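Allantoin racemase (Pseudomonas fluorescens, PDB 5LG5) racemises allantoin, interconverting its two enantiomers, and probably also acts on 5-monosubstituted hydantoins. Local coordinates at residues S50-M62 with G77-N89. Numbering follows the deposited sequence.
Sequences SYLAAIAVMDRVM and GEHGREGLQELLN
The first torsion of Ser50 places its hydroxyl opposite its own backbone nitrogen (chi1 175°), directing OG at the 77-80 loop and the backbone N of His79, while the histidine CG lies opposite its carbonyl carbon, which helps set the imidazole against Tyr51. Ser50 OG accepts a fairly straight bond from His79 N at 2.9 Å, and a water bridges OG to Gly77 O, so one hydroxyl ties helix 50-62 to the loop before helix 81-87 by one direct and one water-mediated link. The Tyr51 and His79 rings form an offset stack, planes 7° apart and centroids separated by 4.2 Å, with His79 CD2 above the rim of the phenol at CE1. Tyr51 OH itself bonds to Glu82 of a second subunit.

Beyond the loop, which follows strand 70-74, two helices of the Asp/Glu/hydantoin racemase fold pack side by side on one parallel sheet, crossing at -26°. Ala54 CB sits 3.5 Å from the bare CA of Gly80, the N-cap residue. Met58 SD rests 3.7 Å from Gly83 CA, and Met58 CG meets CD1 of both Leu84 and Leu87. Val57 and Val61 extend this apolar seam towards 2-7 and 70-74, the sheet's two central strands. The chemistry thus divides: polar bonds and stacking fix the His79 loop, whereas alanine and glycine allow close approach where helix 81-87 begins, and methionine and leucine side chains carry the packing further along.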
loop_
_atom_site.group_PDB
_atom_site.type_symbol
_atom_site.label_atom_id
_atom_site.label_comp_id
_atom_site.label_asym_id
_atom_site.label_seq_id
_atom_site.Cartn_x
_atom_site.Cartn_y
_atom_site.Cartn_z
ATOM N N SER E 50 14.316 -3.925 -23.395
ATOM C CA SER E 50 13.939 -2.651 -22.776
ATOM C C SER E 50 15.163 -1.899 -22.257
ATOM O O SER E 50 15.307 -0.689 -22.480
ATOM C CB SER E 50 12.923 -2.857 -21.651
ATOM O OG SER E 50 12.661 -1.622 -20.998
ATOM N N TYR E 51 16.040 -2.620 -21.564
ATOM C CA TYR E 51 17.287 -2.027 -21.078
ATOM C C TYR E 51 18.160 -1.586 -22.242
ATOM O O TYR E 51 18.814 -0.536 -22.200
ATOM C CB TYR E 51 18.035 -3.022 -20.196
ATOM C CG TYR E 51 17.551 -3.043 -18.763
ATOM C CD1 TYR E 51 17.495 -1.874 -18.011
ATOM C CD2 TYR E 51 17.122 -4.223 -18.173
ATOM C CE1 TYR E 51 17.055 -1.886 -16.697
ATOM C CE2 TYR E 51 16.668 -4.249 -16.850
ATOM C CZ TYR E 51 16.638 -3.075 -16.123
ATOM O OH TYR E 51 16.197 -3.087 -14.817
ATOM N N LEU E 52 18.165 -2.402 -23.288
ATOM C CA LEU E 52 18.865 -2.045 -24.509
ATOM C C LEU E 52 18.268 -0.791 -25.113
ATOM O O LEU E 52 18.980 0.119 -25.524
ATOM C CB LEU E 52 18.787 -3.206 -25.498
ATOM C CG LEU E 52 19.503 -2.985 -26.831
ATOM C CD1 LEU E 52 20.936 -2.551 -26.593
ATOM C CD2 LEU E 52 19.426 -4.278 -27.652
ATOM N N ALA E 53 16.947 -0.729 -25.168
ATOM C CA ALA E 53 16.317 0.461 -25.712
ATOM C C ALA E 53 16.621 1.708 -24.864
ATOM O O ALA E 53 16.824 2.795 -25.406
ATOM C CB ALA E 53 14.813 0.242 -25.842
ATOM N N ALA E 54 16.687 1.553 -23.538
ATOM C CA ALA E 54 16.971 2.705 -22.671
ATOM C C ALA E 54 18.237 3.434 -23.093
ATOM O O ALA E 54 18.236 4.647 -23.278
ATOM C CB ALA E 54 17.096 2.270 -21.197
ATOM N N ILE E 55 19.311 2.676 -23.250
ATOM C CA ILE E 55 20.609 3.237 -23.615
ATOM C C ILE E 55 20.607 3.750 -25.036
ATOM O O ILE E 55 21.181 4.794 -25.333
ATOM C CB ILE E 55 21.736 2.186 -23.476
ATOM C CG1 ILE E 55 21.917 1.828 -22.015
ATOM C CG2 ILE E 55 23.055 2.748 -23.979
ATOM C CD1 ILE E 55 22.064 3.075 -21.181
ATOM N N ALA E 56 19.975 2.983 -25.917
ATOM C CA ALA E 56 19.863 3.362 -27.322
ATOM C C ALA E 56 19.183 4.709 -27.475
ATOM O O ALA E 56 19.649 5.557 -28.233
ATOM C CB ALA E 56 19.105 2.293 -28.092
ATOM N N VAL E 57 18.078 4.901 -26.752
ATOM C CA VAL E 57 17.315 6.145 -26.832
ATOM C C VAL E 57 18.139 7.311 -26.299
ATOM O O VAL E 57 18.207 8.378 -26.912
ATOM C CB VAL E 57 15.958 6.026 -26.070
ATOM C CG1 VAL E 57 15.326 7.398 -25.849
ATOM C CG2 VAL E 57 14.994 5.098 -26.829
ATOM N N MET E 58 18.767 7.097 -25.148
ATOM C CA MET E 58 19.643 8.106 -24.559
ATOM C C MET E 58 20.761 8.494 -25.522
ATOM O O MET E 58 21.032 9.676 -25.752
ATOM C CB MET E 58 20.225 7.587 -23.236
ATOM C CG MET E 58 19.263 7.641 -22.056
ATOM S SD MET E 58 20.040 7.069 -20.522
ATOM C CE MET E 58 19.211 5.497 -20.377
ATOM N N ASP E 59 21.381 7.478 -26.103
ATOM C CA ASP E 59 22.406 7.663 -27.128
ATOM C C ASP E 59 21.900 8.513 -28.308
ATOM O O ASP E 59 22.534 9.490 -28.724
ATOM C CB ASP E 59 22.872 6.280 -27.611
ATOM C CG ASP E 59 23.917 6.361 -28.720
ATOM O OD1 ASP E 59 23.633 5.953 -29.875
ATOM O OD2 ASP E 59 25.035 6.814 -28.415
ATOM N N ARG E 60 20.726 8.156 -28.816
ATOM C CA ARG E 60 20.147 8.817 -29.991
ATOM C C ARG E 60 19.845 10.285 -29.733
ATOM O O ARG E 60 20.045 11.146 -30.590
ATOM C CB ARG E 60 18.867 8.097 -30.421
ATOM C CG ARG E 60 18.329 8.486 -31.798
ATOM C CD ARG E 60 19.393 8.388 -32.887
ATOM N NE ARG E 60 19.098 9.200 -34.070
ATOM C CZ ARG E 60 19.381 10.494 -34.212
ATOM N NH1 ARG E 60 19.945 11.180 -33.226
ATOM N NH2 ARG E 60 19.077 11.106 -35.346
ATOM N N VAL E 61 19.331 10.559 -28.545
ATOM C CA VAL E 61 18.972 11.915 -28.172
ATOM C C VAL E 61 20.218 12.777 -27.962
ATOM O O VAL E 61 20.262 13.939 -28.377
ATOM C CB VAL E 61 18.056 11.909 -26.924
ATOM C CG1 VAL E 61 17.868 13.325 -26.371
ATOM C CG2 VAL E 61 16.711 11.228 -27.271
ATOM N N MET E 62 21.217 12.202 -27.309
ATOM C CA MET E 62 22.488 12.901 -27.088
ATOM C C MET E 62 23.216 13.177 -28.406
ATOM O O MET E 62 23.915 14.176 -28.543
ATOM C CB MET E 62 23.391 12.109 -26.137
ATOM C CG MET E 62 22.891 12.053 -24.685
ATOM S SD MET E 62 22.495 13.663 -23.967
ATOM C CE MET E 62 20.747 13.645 -24.146
ATOM N N GLY E 77 6.118 1.142 -21.558
ATOM C CA GLY E 77 6.584 0.275 -20.489
ATOM C C GLY E 77 8.073 -0.020 -20.536
ATOM O O GLY E 77 8.532 -0.988 -19.927
ATOM N N GLU E 78 8.823 0.776 -21.294
ATOM C CA GLU E 78 10.283 0.634 -21.329
ATOM C C GLU E 78 11.024 1.500 -20.334
ATOM O O GLU E 78 10.517 2.506 -19.847
ATOM C CB GLU E 78 10.865 0.870 -22.730
ATOM C CG GLU E 78 10.585 -0.239 -23.692
ATOM C CD GLU E 78 9.146 -0.284 -24.132
ATOM O OE1 GLU E 78 8.552 0.809 -24.282
ATOM O OE2 GLU E 78 8.611 -1.408 -24.318
ATOM N N HIS E 79 12.258 1.096 -20.072
ATOM C CA HIS E 79 13.133 1.833 -19.196
ATOM C C HIS E 79 13.740 3.001 -19.945
ATOM O O HIS E 79 13.652 3.083 -21.178
ATOM C CB HIS E 79 14.255 0.927 -18.712
ATOM C CG HIS E 79 13.815 -0.124 -17.741
ATOM N ND1 HIS E 79 13.376 0.172 -16.478
ATOM C CD2 HIS E 79 13.795 -1.481 -17.846
ATOM C CE1 HIS E 79 13.080 -0.953 -15.836
ATOM N NE2 HIS E 79 13.326 -1.961 -16.649
ATOM N N GLY E 80 14.358 3.904 -19.187
ATOM C CA GLY E 80 15.225 4.914 -19.752
ATOM C C GLY E 80 14.868 6.360 -19.479
ATOM O O GLY E 80 15.756 7.213 -19.473
ATOM N N ARG E 81 13.589 6.633 -19.227
ATOM C CA ARG E 81 13.129 8.002 -19.012
ATOM C C ARG E 81 13.988 8.756 -17.994
ATOM O O ARG E 81 14.393 9.893 -18.238
ATOM C CB ARG E 81 11.661 8.037 -18.559
ATOM C CG ARG E 81 11.295 9.359 -17.867
ATOM C CD ARG E 81 9.885 9.407 -17.362
ATOM N NE ARG E 81 9.600 8.370 -16.366
ATOM C CZ ARG E 81 10.006 8.382 -15.099
ATOM N NH1 ARG E 81 10.750 9.373 -14.624
ATOM N NH2 ARG E 81 9.657 7.391 -14.291
ATOM N N GLU E 82 14.271 8.109 -16.866
ATOM C CA GLU E 82 15.010 8.750 -15.784
ATOM C C GLU E 82 16.405 9.161 -16.225
ATOM O O GLU E 82 16.913 10.187 -15.789
ATOM C CB GLU E 82 15.125 7.827 -14.567
ATOM C CG GLU E 82 13.816 7.313 -13.989
ATOM C CD GLU E 82 13.465 5.919 -14.491
ATOM O OE1 GLU E 82 13.792 5.585 -15.656
ATOM O OE2 GLU E 82 12.916 5.133 -13.688
ATOM N N GLY E 83 17.006 8.360 -17.100
ATOM C CA GLY E 83 18.321 8.664 -17.646
ATOM C C GLY E 83 18.287 9.918 -18.492
ATOM O O GLY E 83 19.142 10.803 -18.353
ATOM N N LEU E 84 17.298 9.995 -19.381
ATOM C CA LEU E 84 17.100 11.207 -20.185
ATOM C C LEU E 84 16.942 12.420 -19.281
ATOM O O LEU E 84 17.509 13.480 -19.550
ATOM C CB LEU E 84 15.849 11.096 -21.059
ATOM C CG LEU E 84 15.920 10.763 -22.560
ATOM C CD1 LEU E 84 17.346 10.593 -23.065
ATOM C CD2 LEU E 84 15.050 9.556 -22.888
ATOM N N GLN E 85 16.151 12.262 -18.219
ATOM C CA GLN E 85 15.898 13.359 -17.284
ATOM C C GLN E 85 17.167 13.892 -16.623
ATOM O O GLN E 85 17.267 15.087 -16.328
ATOM C CB GLN E 85 14.846 12.967 -16.239
ATOM C CG GLN E 85 13.406 12.921 -16.802
ATOM C CD GLN E 85 12.398 12.451 -15.776
ATOM O OE1 GLN E 85 12.503 11.338 -15.268
ATOM N NE2 GLN E 85 11.422 13.303 -15.451
ATOM N N GLU E 86 18.131 13.016 -16.376
ATOM C CA GLU E 86 19.418 13.459 -15.826
ATOM C C GLU E 86 20.212 14.153 -16.901
ATOM O O GLU E 86 20.809 15.199 -16.670
ATOM C CB GLU E 86 20.230 12.274 -15.337
ATOM C CG GLU E 86 19.741 11.670 -14.057
ATOM C CD GLU E 86 20.705 10.646 -13.527
ATOM O OE1 GLU E 86 21.709 10.366 -14.229
ATOM O OE2 GLU E 86 20.436 10.098 -12.433
ATOM N N LEU E 87 20.230 13.535 -18.083
ATOM C CA LEU E 87 21.027 14.022 -19.196
ATOM C C LEU E 87 20.544 15.369 -19.718
ATOM O O LEU E 87 21.350 16.193 -20.148
ATOM C CB LEU E 87 21.003 12.998 -20.329
ATOM C CG LEU E 87 21.744 11.698 -20.001
ATOM C CD1 LEU E 87 21.463 10.673 -21.070
ATOM C CD2 LEU E 87 23.250 11.980 -19.891
ATOM N N LEU E 88 19.232 15.596 -19.670
ATOM C CA LEU E 88 18.651 16.757 -20.341
ATOM C C LEU E 88 18.205 17.862 -19.382
ATOM O O LEU E 88 17.901 17.594 -18.226
ATOM C CB LEU E 88 17.464 16.299 -21.183
ATOM C CG LEU E 88 17.802 15.311 -22.293
ATOM C CD1 LEU E 88 16.524 14.755 -22.916
ATOM C CD2 LEU E 88 18.612 16.069 -23.327
ATOM N N ASN E 89 18.147 19.095 -19.879
ATOM C CA ASN E 89 17.527 20.202 -19.155
ATOM C C ASN E 89 16.257 20.672 -19.851
ATOM O O ASN E 89 15.930 21.856 -19.831
ATOM C CB ASN E 89 18.498 21.379 -18.990
ATOM C CG ASN E 89 19.685 21.038 -18.120
ATOM O OD1 ASN E 89 20.606 20.339 -18.542
ATOM N ND2 ASN E 89 19.671 21.538 -16.889
HETATM O O HOH W 1 11.005 -2.373 -18.815
#